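PDB 3BO5: histone-lysine N-methyltransferase SETMAR from Homo sapiens, which dimethylates a lysine of histone H3 through its SET domain and, as a fusion with a mariner transposase, takes part in DNA double-strand break repair. Local coordinates for residues R118-G123 against V228-L233; Y179-R184 against L217-V222; F234-I239 against G251-L256. The protein carries 2 engineered substitutions. All blocks are in the same frame, centred on the assembly; numbering follows the deposited sequence. Where two conformers were deposited one is given.

Contact 1 (R118-G123 against V228-L233); sequences RVVQKG and VPKLAL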
loop_
_atom_site.group_PDB
_atom_site.type_symbol
_atom_site.label_atom_id
_atom_site.label_comp_id
_atom_site.label_asym_id
_atom_site.label_seq_id
_atom_site.Cartn_x
_atom_site.Cartn_y
_atom_site.Cartn_z
ATOM N N ARG A 118 3.021 -15.551 -6.193
ATOM C CA ARG A 118 2.689 -15.244 -4.769
ATOM C C ARG A 118 3.800 -14.349 -4.289
ATOM O O ARG A 118 4.945 -14.815 -4.140
ATOM C CB ARG A 118 2.631 -16.530 -3.922
ATOM C CG ARG A 118 1.623 -17.538 -4.452
ATOM C CD ARG A 118 1.765 -18.791 -3.673
ATOM N NE ARG A 118 0.807 -19.864 -4.042
ATOM C CZ ARG A 118 -0.431 -19.961 -3.614
ATOM N NH1 ARG A 118 -0.983 -18.994 -2.906
ATOM N NH2 ARG A 118 -1.153 -21.060 -3.972
ATOM N N VAL A 119 3.491 -13.075 -4.101
ATOM C CA VAL A 119 4.517 -12.065 -3.723
ATOM C C VAL A 119 3.922 -11.179 -2.648
ATOM O O VAL A 119 4.386 -11.273 -1.508
ATOM C CB VAL A 119 5.048 -11.258 -4.899
ATOM C CG1 VAL A 119 5.842 -10.040 -4.460
ATOM C CG2 VAL A 119 5.876 -12.167 -5.774
ATOM N N VAL A 120 2.905 -10.358 -2.938
ATOM C CA VAL A 120 2.375 -9.469 -1.860
ATOM C C VAL A 120 1.957 -10.286 -0.644
ATOM O O VAL A 120 2.177 -9.935 0.535
ATOM C CB VAL A 120 1.214 -8.710 -2.424
ATOM C CG1 VAL A 120 0.459 -7.887 -1.350
ATOM C CG2 VAL A 120 1.729 -7.798 -3.569
ATOM N N GLN A 121 1.379 -11.447 -0.942
ATOM C CA GLN A 121 0.919 -12.316 0.138
ATOM C C GLN A 121 1.963 -12.779 1.135
ATOM O O GLN A 121 1.580 -13.160 2.264
ATOM C CB GLN A 121 0.184 -13.533 -0.469
ATOM C CG GLN A 121 1.037 -14.515 -1.158
ATOM C CD GLN A 121 0.183 -15.418 -1.986
ATOM O OE1 GLN A 121 -0.003 -16.584 -1.631
ATOM N NE2 GLN A 121 -0.326 -14.907 -3.115
ATOM N N LYS A 122 3.231 -12.832 0.697
ATOM C CA LYS A 122 4.355 -13.267 1.516
ATOM C C LYS A 122 4.725 -12.263 2.610
ATOM O O LYS A 122 5.477 -12.603 3.497
ATOM C CB LYS A 122 5.583 -13.520 0.628
ATOM C CG LYS A 122 5.444 -14.729 -0.304
ATOM C CD LYS A 122 4.785 -15.899 0.423
ATOM C CE LYS A 122 5.066 -17.180 -0.346
ATOM N NZ LYS A 122 3.985 -18.225 -0.218
ATOM N N GLY A 123 4.266 -11.027 2.480
ATOM C CA GLY A 123 4.515 -10.020 3.534
ATOM C C GLY A 123 5.835 -9.299 3.417
ATOM O O GLY A 123 6.487 -9.318 2.327
ATOM N N VAL A 228 -11.677 -7.150 -2.680
ATOM C CA VAL A 228 -11.072 -5.946 -2.090
ATOM C C VAL A 228 -9.542 -6.042 -2.357
ATOM O O VAL A 228 -8.866 -6.970 -1.828
ATOM C CB VAL A 228 -11.280 -5.853 -0.621
ATOM C CG1 VAL A 228 -10.702 -4.460 -0.152
ATOM C CG2 VAL A 228 -12.827 -5.805 -0.383
ATOM N N PRO A 229 -9.027 -5.127 -3.159
ATOM C CA PRO A 229 -7.611 -5.274 -3.492
ATOM C C PRO A 229 -6.664 -4.885 -2.381
ATOM O O PRO A 229 -6.979 -4.059 -1.522
ATOM C CB PRO A 229 -7.402 -4.269 -4.630
ATOM C CG PRO A 229 -8.306 -3.135 -4.243
ATOM C CD PRO A 229 -9.610 -3.962 -3.848
ATOM N N LYS A 230 -5.505 -5.533 -2.351
ATOM C CA LYS A 230 -4.427 -5.055 -1.562
ATOM C C LYS A 230 -3.796 -3.871 -2.302
ATOM O O LYS A 230 -3.748 -3.846 -3.530
ATOM C CB LYS A 230 -3.387 -6.186 -1.501
ATOM C CG LYS A 230 -3.947 -7.472 -0.989
ATOM C CD LYS A 230 -4.712 -7.327 0.337
ATOM C CE LYS A 230 -5.090 -8.736 0.846
ATOM N NZ LYS A 230 -6.136 -8.518 1.963
ATOM N N LEU A 231 -3.378 -2.865 -1.536
ATOM C CA LEU A 231 -2.792 -1.650 -2.115
ATOM C C LEU A 231 -1.311 -1.817 -1.908
ATOM O O LEU A 231 -0.762 -1.500 -0.871
ATOM C CB LEU A 231 -3.305 -0.405 -1.365
ATOM C CG LEU A 231 -4.831 -0.217 -1.452
ATOM C CD1 LEU A 231 -5.163 1.179 -0.891
ATOM C CD2 LEU A 231 -5.422 -0.486 -2.814
ATOM N N ALA A 232 -0.698 -2.415 -2.920
ATOM C CA ALA A 232 0.674 -2.951 -2.735
ATOM C C ALA A 232 1.682 -1.953 -3.236
ATOM O O ALA A 232 1.582 -1.556 -4.395
ATOM C CB ALA A 232 0.770 -4.256 -3.520
ATOM N N LEU A 233 2.668 -1.581 -2.414
ATOM C CA LEU A 233 3.672 -0.551 -2.843
ATOM C C LEU A 233 4.919 -1.353 -3.188
ATOM O O LEU A 233 5.382 -2.197 -2.401
ATOM C CB LEU A 233 4.049 0.404 -1.705
ATOM C CG LEU A 233 2.794 1.276 -1.530
ATOM C CD1 LEU A 233 2.111 1.269 -0.201
ATOM C CD2 LEU A 233 2.858 2.563 -2.287
#
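V120 packs against A232 and K230 in a buried, purely apolar contact that joins the Pre-SET region to the SET fold: a 3-10 turn of residues 120-122, in the loop between strands 102-103 and 128-132, sits on one face of strand 230-235. The geometry points to side-chain packing alone, since no hydrogen bond crosses the interface and the CA atoms of V120 and A232 are 6.8 Å apart.

The two methyls of V120 divide the work. CG1 lies anti to the backbone N (chi1 173°) while CG2 is set beside that N, and this fork spans two residues on the same face of the strand. CG2 meets CB of A232 at 3.7 Å, and CG1 comes to within 4.2 Å of CB of K230. Only the base of K230 takes part: its CB points at the turn, but the bend at chi2 (-51°) carries the rest of the chain away. The intervening L231 points to the other face, as strand alternation requires.

Backbone bonds define the turn, with K122 N to V119 O at 2.9 Å and G123 N to V120 O at 3.1 Å, both spanning three residues. V120 N bonds to a carboxylate oxygen of E104, and F151 and E154 of strand 151-160 also pack on V120. Q121 NE2 reaches the carbonyl of C105, a cysteine shared by two zinc ions of the Pre-SET triangular cluster, which links the turn to the metal centre.

R118 brings the edge of its guanidinium to the amide of Q121, the second residue of the turn: R118 NH1 donates to Q121 OE1 at 2.9 Å with an N-H...O angle of 155°, the oxygen lying close to the guanidinium plane and the donor on a lone pair in the carbonyl plane.

Contact 2 (Y179-R184 against L217-V222); sequences YIIAIR and LLMIPV. With SAH (S-adenosyl-L-homocysteine), chain F.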
loop_
_atom_site.group_PDB
_atom_site.type_symbol
_atom_site.label_atom_id
_atom_site.label_comp_id
_atom_site.label_asym_id
_atom_site.label_seq_id
_atom_site.Cartn_x
_atom_site.Cartn_y
_atom_site.Cartn_z
ATOM N N TYR A 179 -5.289 10.095 6.342
ATOM C CA TYR A 179 -4.806 8.789 5.834
ATOM C C TYR A 179 -5.725 8.058 4.895
ATOM O O TYR A 179 -5.337 7.032 4.330
ATOM C CB TYR A 179 -4.572 7.820 7.036
ATOM C CG TYR A 179 -3.591 8.238 8.087
ATOM C CD1 TYR A 179 -4.023 8.947 9.189
ATOM C CD2 TYR A 179 -2.254 7.913 7.984
ATOM C CE1 TYR A 179 -3.096 9.373 10.153
ATOM C CE2 TYR A 179 -1.335 8.268 8.902
ATOM C CZ TYR A 179 -1.753 9.007 10.032
ATOM O OH TYR A 179 -0.893 9.455 11.004
ATOM N N ILE A 180 -6.982 8.516 4.718
ATOM C CA ILE A 180 -7.874 7.744 3.888
ATOM C C ILE A 180 -7.427 7.811 2.445
ATOM O O ILE A 180 -7.035 8.896 1.962
ATOM C CB ILE A 180 -9.323 8.295 3.995
ATOM C CG1 ILE A 180 -9.735 8.263 5.472
ATOM C CG2 ILE A 180 -10.270 7.443 3.160
ATOM C CD1 ILE A 180 -11.202 8.679 5.646
ATOM N N ILE A 181 -7.507 6.693 1.734
ATOM C CA ILE A 181 -7.200 6.703 0.314
ATOM C C ILE A 181 -8.385 6.098 -0.436
ATOM O O ILE A 181 -9.081 5.162 0.054
ATOM C CB ILE A 181 -5.884 5.862 -0.014
ATOM C CG1 ILE A 181 -5.451 6.119 -1.432
ATOM C CG2 ILE A 181 -6.097 4.362 0.280
ATOM C CD1 ILE A 181 -4.026 5.515 -1.746
ATOM N N ALA A 182 -8.631 6.656 -1.615
ATOM C CA ALA A 182 -9.710 6.196 -2.489
ATOM C C ALA A 182 -9.142 5.587 -3.753
ATOM O O ALA A 182 -8.371 6.211 -4.483
ATOM C CB ALA A 182 -10.668 7.359 -2.863
ATOM N N ILE A 183 -9.499 4.341 -4.011
ATOM C CA ILE A 183 -9.000 3.614 -5.161
ATOM C C ILE A 183 -10.206 3.422 -6.091
ATOM O O ILE A 183 -11.208 2.866 -5.711
ATOM C CB ILE A 183 -8.450 2.224 -4.781
ATOM C CG1 ILE A 183 -7.445 2.324 -3.657
ATOM C CG2 ILE A 183 -7.867 1.471 -6.045
ATOM C CD1 ILE A 183 -6.302 3.281 -3.997
ATOM N N ARG A 184 -10.102 3.881 -7.316
ATOM C CA ARG A 184 -11.192 3.644 -8.272
ATOM C C ARG A 184 -10.614 2.942 -9.470
ATOM O O ARG A 184 -9.664 3.434 -10.062
ATOM C CB ARG A 184 -11.894 4.970 -8.663
ATOM C CG ARG A 184 -12.511 5.634 -7.420
ATOM C CD ARG A 184 -13.423 6.788 -7.793
ATOM N NE ARG A 184 -14.158 7.241 -6.602
ATOM C CZ ARG A 184 -13.674 8.089 -5.688
ATOM N NH1 ARG A 184 -14.448 8.453 -4.657
ATOM N NH2 ARG A 184 -12.436 8.581 -5.800
ATOM N N LEU A 217 8.126 4.721 -4.431
ATOM C CA LEU A 217 7.206 3.560 -4.484
ATOM C C LEU A 217 6.104 3.839 -5.510
ATOM O O LEU A 217 5.658 4.994 -5.694
ATOM C CB LEU A 217 6.513 3.341 -3.157
ATOM C CG LEU A 217 7.463 3.099 -2.011
ATOM C CD1 LEU A 217 6.667 3.005 -0.708
ATOM C CD2 LEU A 217 8.391 1.875 -2.237
ATOM N N LEU A 218 5.631 2.741 -6.093
ATOM C CA LEU A 218 4.453 2.706 -6.918
ATOM C C LEU A 218 3.381 1.811 -6.293
ATOM O O LEU A 218 3.683 0.690 -5.976
ATOM C CB LEU A 218 4.768 2.143 -8.346
ATOM C CG LEU A 218 3.602 2.023 -9.302
ATOM C CD1 LEU A 218 2.921 3.358 -9.604
ATOM C CD2 LEU A 218 4.085 1.316 -10.646
ATOM N N MET A 219 2.129 2.299 -6.178
ATOM C CA MET A 219 1.059 1.503 -5.615
ATOM C C MET A 219 0.264 0.785 -6.729
ATOM O O MET A 219 -0.157 1.418 -7.710
ATOM C CB MET A 219 0.084 2.437 -4.896
ATOM C CG MET A 219 -1.000 1.583 -4.137
ATOM S SD MET A 219 -2.132 2.728 -3.325
ATOM C CE MET A 219 -1.181 3.098 -1.835
ATOM N N ILE A 220 0.105 -0.533 -6.586
ATOM C CA ILE A 220 -0.619 -1.340 -7.525
ATOM C C ILE A 220 -1.735 -2.062 -6.778
ATOM O O ILE A 220 -1.450 -2.688 -5.774
ATOM C CB ILE A 220 0.357 -2.469 -8.058
ATOM C CG1 ILE A 220 1.524 -1.834 -8.805
ATOM C CG2 ILE A 220 -0.344 -3.364 -9.078
ATOM C CD1 ILE A 220 1.087 -0.836 -9.791
ATOM N N PRO A 221 -3.009 -1.983 -7.267
ATOM C CA PRO A 221 -4.052 -2.848 -6.625
ATOM C C PRO A 221 -3.773 -4.295 -6.974
ATOM O O PRO A 221 -3.611 -4.639 -8.150
ATOM C CB PRO A 221 -5.370 -2.363 -7.286
ATOM C CG PRO A 221 -5.030 -1.027 -7.979
ATOM C CD PRO A 221 -3.548 -1.117 -8.325
ATOM N N VAL A 222 -3.611 -5.128 -5.939
ATOM C CA VAL A 222 -3.302 -6.525 -6.169
ATOM C C VAL A 222 -4.400 -7.358 -5.503
ATOM O O VAL A 222 -4.603 -7.249 -4.293
ATOM C CB VAL A 222 -1.923 -6.883 -5.591
ATOM C CG1 VAL A 222 -1.725 -8.402 -5.703
ATOM C CG2 VAL A 222 -0.811 -6.139 -6.368
HETATM N N SAH F . 3.643 12.081 8.617
HETATM C CA SAH F . 2.513 11.163 8.973
HETATM C CB SAH F . 2.515 9.873 8.118
HETATM C CG SAH F . 1.898 10.177 6.741
HETATM S SD SAH F . 0.120 10.533 6.863
HETATM C C SAH F . 2.594 10.854 10.485
HETATM O O SAH F . 3.369 11.471 11.209
HETATM O OXT SAH F . 1.837 9.934 10.936
HETATM C "C5'" SAH F . 0.037 12.050 5.890
HETATM C "C4'" SAH F . 0.490 13.307 6.628
HETATM O "O4'" SAH F . 1.917 13.378 6.706
HETATM C "C3'" SAH F . 0.105 14.577 5.928
HETATM O "O3'" SAH F . -1.253 14.966 6.273
HETATM C "C2'" SAH F . 1.118 15.575 6.408
HETATM O "O2'" SAH F . 0.915 15.929 7.789
HETATM C "C1'" SAH F . 2.367 14.716 6.418
HETATM N N9 SAH F . 3.027 14.643 5.099
HETATM C C8 SAH F . 3.192 13.529 4.280
HETATM N N7 SAH F . 3.917 13.877 3.235
HETATM C C5 SAH F . 4.270 15.174 3.352
HETATM C C6 SAH F . 5.000 16.017 2.488
HETATM N N6 SAH F . 5.613 15.651 1.360
HETATM N N1 SAH F . 5.107 17.335 2.920
HETATM C C2 SAH F . 4.543 17.766 4.081
HETATM N N3 SAH F . 3.842 16.973 4.967
HETATM C C4 SAH F . 3.684 15.700 4.507
#
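I181 and M219 meet because both side chains leave the backbone extended: CG1 of I181 lies anti to its N (chi1 -169°), and CG of M219 does the same before the chain bends at chi3 (-82°). The two reach each other tip to tip, CD1 of I181 lying 3.7 Å from M219 SD; the bend brings M219 CE to 3.7 Å from that same I181 CD1, which thus touches both the sulfur and the terminal methyl of the methionine.

A second pairing runs alongside. I183 places CD1 4.3 Å from SD of M219, and its CG2 branch lies 4.2 Å from CG of P221. No hydrogen bond crosses between the segments; the axes of strands 181-184 and 217-222 stay 9.6 Å apart at an angle of 59°, so these strands pack through side chains rather than pair edge to edge.

At the N-terminal end of the segment, Y179 turns to the cofactor product. Its OH donates to OXT of S-adenosyl-L-homocysteine at 2.8 Å, and CE2 is 3.4 Å from the ligand SD, which approaches the ring obliquely. R207 makes a cation-pi interaction with this ring. The same segment therefore gives the SET-domain beta core two of its packing isoleucines and, two residues before I181, a tyrosine of the S-adenosyl-L-methionine site.

Contact 3 (F234-I239 against G251-L256); sequences FAAKDI and GRYLNL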
loop_
_atom_site.group_PDB
_atom_site.type_symbol
_atom_site.label_atom_id
_atom_site.label_comp_id
_atom_site.label_asym_id
_atom_site.label_seq_id
_atom_site.Cartn_x
_atom_site.Cartn_y
_atom_site.Cartn_z
ATOM N N PHE A 234 5.370 -1.100 -4.431
ATOM C CA PHE A 234 6.632 -1.710 -4.937
ATOM C C PHE A 234 7.663 -0.651 -5.153
ATOM O O PHE A 234 7.338 0.500 -5.459
ATOM C CB PHE A 234 6.370 -2.432 -6.285
ATOM C CG PHE A 234 5.448 -3.629 -6.181
ATOM C CD1 PHE A 234 5.961 -4.898 -6.053
ATOM C CD2 PHE A 234 4.072 -3.435 -6.278
ATOM C CE1 PHE A 234 5.096 -5.998 -5.982
ATOM C CE2 PHE A 234 3.195 -4.519 -6.137
ATOM C CZ PHE A 234 3.679 -5.768 -6.009
ATOM N N ALA A 235 8.938 -1.031 -4.994
ATOM C CA ALA A 235 9.982 -0.037 -5.258
ATOM C C ALA A 235 10.006 0.320 -6.734
ATOM O O ALA A 235 10.106 -0.581 -7.578
ATOM C CB ALA A 235 11.352 -0.627 -4.832
ATOM N N ALA A 236 9.951 1.632 -7.028
ATOM C CA ALA A 236 9.926 2.114 -8.413
ATOM C C ALA A 236 11.374 2.255 -8.971
ATOM O O ALA A 236 11.605 2.465 -10.196
ATOM C CB ALA A 236 9.234 3.429 -8.480
ATOM N N LYS A 237 12.309 2.211 -8.053
ATOM C CA LYS A 237 13.753 2.388 -8.337
ATOM C C LYS A 237 14.533 1.684 -7.235
ATOM O O LYS A 237 13.944 1.300 -6.229
ATOM C CB LYS A 237 14.134 3.874 -8.435
ATOM C CG LYS A 237 13.707 4.709 -7.252
ATOM C CD LYS A 237 13.621 6.222 -7.654
ATOM C CE LYS A 237 12.230 6.687 -8.156
ATOM N NZ LYS A 237 12.382 8.125 -8.671
ATOM N N ASP A 238 15.844 1.520 -7.352
ATOM C CA ASP A 238 16.582 0.991 -6.223
ATOM C C ASP A 238 16.523 2.016 -5.074
ATOM O O ASP A 238 16.722 3.238 -5.312
ATOM C CB ASP A 238 18.064 0.824 -6.591
ATOM C CG ASP A 238 18.328 -0.340 -7.523
ATOM O OD1 ASP A 238 17.446 -1.219 -7.766
ATOM O OD2 ASP A 238 19.469 -0.385 -8.084
ATOM N N ILE A 239 16.234 1.531 -3.896
ATOM C CA ILE A 239 16.134 2.407 -2.695
ATOM C C ILE A 239 17.262 1.996 -1.745
ATOM O O ILE A 239 17.474 0.823 -1.478
ATOM C CB ILE A 239 14.768 2.134 -2.034
ATOM C CG1 ILE A 239 13.675 2.475 -3.073
ATOM C CG2 ILE A 239 14.668 2.936 -0.718
ATOM C CD1 ILE A 239 12.252 2.069 -2.639
ATOM N N GLY A 251 -1.553 9.663 -6.768
ATOM C CA GLY A 251 -1.575 8.426 -7.516
ATOM C C GLY A 251 -1.160 8.582 -8.963
ATOM O O GLY A 251 -1.223 7.587 -9.720
ATOM N N ARG A 252 -0.683 9.790 -9.330
ATOM C CA ARG A 252 -0.293 9.997 -10.755
ATOM C C ARG A 252 0.999 9.353 -11.209
ATOM O O ARG A 252 1.117 8.969 -12.389
ATOM C CB ARG A 252 -0.224 11.471 -11.082
ATOM C CG ARG A 252 -1.569 12.061 -11.180
ATOM C CD ARG A 252 -1.376 13.431 -11.494
ATOM N NE ARG A 252 -0.865 14.068 -10.304
ATOM C CZ ARG A 252 -0.522 15.335 -10.250
ATOM N NH1 ARG A 252 -0.665 16.090 -11.368
ATOM N NH2 ARG A 252 -0.065 15.826 -9.094
ATOM N N TYR A 253 1.966 9.234 -10.296
ATOM C CA TYR A 253 3.291 8.677 -10.619
ATOM C C TYR A 253 3.193 7.344 -11.354
ATOM O O TYR A 253 2.653 6.325 -10.837
ATOM C CB TYR A 253 4.120 8.507 -9.333
ATOM C CG TYR A 253 5.501 7.964 -9.536
ATOM C CD1 TYR A 253 6.437 8.692 -10.255
ATOM C CD2 TYR A 253 5.883 6.754 -8.967
ATOM C CE1 TYR A 253 7.775 8.195 -10.416
ATOM C CE2 TYR A 253 7.182 6.260 -9.119
ATOM C CZ TYR A 253 8.102 6.974 -9.867
ATOM O OH TYR A 253 9.402 6.450 -10.022
ATOM N N LEU A 254 3.722 7.327 -12.586
ATOM C CA LEU A 254 3.753 6.080 -13.342
ATOM C C LEU A 254 2.379 5.466 -13.527
ATOM O O LEU A 254 2.243 4.239 -13.675
ATOM C CB LEU A 254 4.734 5.033 -12.736
ATOM C CG LEU A 254 6.201 5.484 -12.605
ATOM C CD1 LEU A 254 7.031 4.310 -12.010
ATOM C CD2 LEU A 254 6.811 5.888 -13.975
ATOM N N ASN A 255 1.363 6.333 -13.530
ATOM C CA ASN A 255 -0.002 5.883 -13.686
ATOM C C ASN A 255 -0.474 6.357 -15.046
ATOM O O ASN A 255 -0.980 7.482 -15.213
ATOM C CB ASN A 255 -0.879 6.442 -12.569
ATOM C CG ASN A 255 -2.270 5.901 -12.618
ATOM O OD1 ASN A 255 -2.643 5.266 -13.596
ATOM N ND2 ASN A 255 -3.067 6.168 -11.582
ATOM N N LEU A 256 -0.251 5.503 -16.040
ATOM C CA LEU A 256 -0.322 5.975 -17.424
ATOM C C LEU A 256 -1.445 5.336 -18.157
ATOM O O LEU A 256 -1.463 5.327 -19.390
ATOM C CB LEU A 256 1.028 5.762 -18.134
ATOM C CG LEU A 256 2.181 6.414 -17.426
ATOM C CD1 LEU A 256 3.476 5.930 -18.043
ATOM C CD2 LEU A 256 2.035 7.952 -17.438
#
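Apolar contact comes first: the methyl of A236 sits at the edge of the Y253 ring, near its plane, with CB 3.6 Å from CE2. L254 backs this up from the same turn, its CD1 lying 4.3 Å from A236 CB and its CG 3.5 Å above the plane of the Y253 ring, over its centre.

At the phenol oxygen, A236 CB and K237 CE each approach Y253 OH to 3.4 Å. K237 crosses the tyrosine obliquely, and the bend at its third torsion (91°) turns CE toward the hydroxyl.

No hydrogen bond crosses between the segments; those of 251-256 shape the turn. N255 N to R252 O, 2.9 Å, closes a type II turn, and N255 ND2 donates to G251 O at 3.0 Å from above the carbonyl plane. L254, at the third turn position, has a positive phi of 57°, as type II geometry requires. D248 OD2 accepts from Y253 N, while P215 packs on the ring. The turn borders the end of strand 230-235; the side chain of Y253 is about 8 Å from that of H211 of the S-adenosyl-L-methionine site, consistent with a place beside the pseudoknot of the SET fold.

How the contacts relate
Strand 230-235 ties the three contacts together. It supplies A232 and K230 to contact 1 and continues into 234-239 of contact 3, where F234 CZ packs 3.7 Å from CG2 of V120. It also pairs antiparallel with strand 217-223 of contact 2: probable hydrogen bonds join K230 O to V222 N (2.7 Å) and F234 O to L218 N (2.9 Å). On its other face L231 CD1 packs 3.5 Å from I181 CG2. Contact centres lie 11 to 16 Å apart. Only contact 2 touches S-adenosyl-L-homocysteine; the side chain of Y253 is about 13 Å from it, and the side chain of V120 about 13 Å from a bound zinc ion.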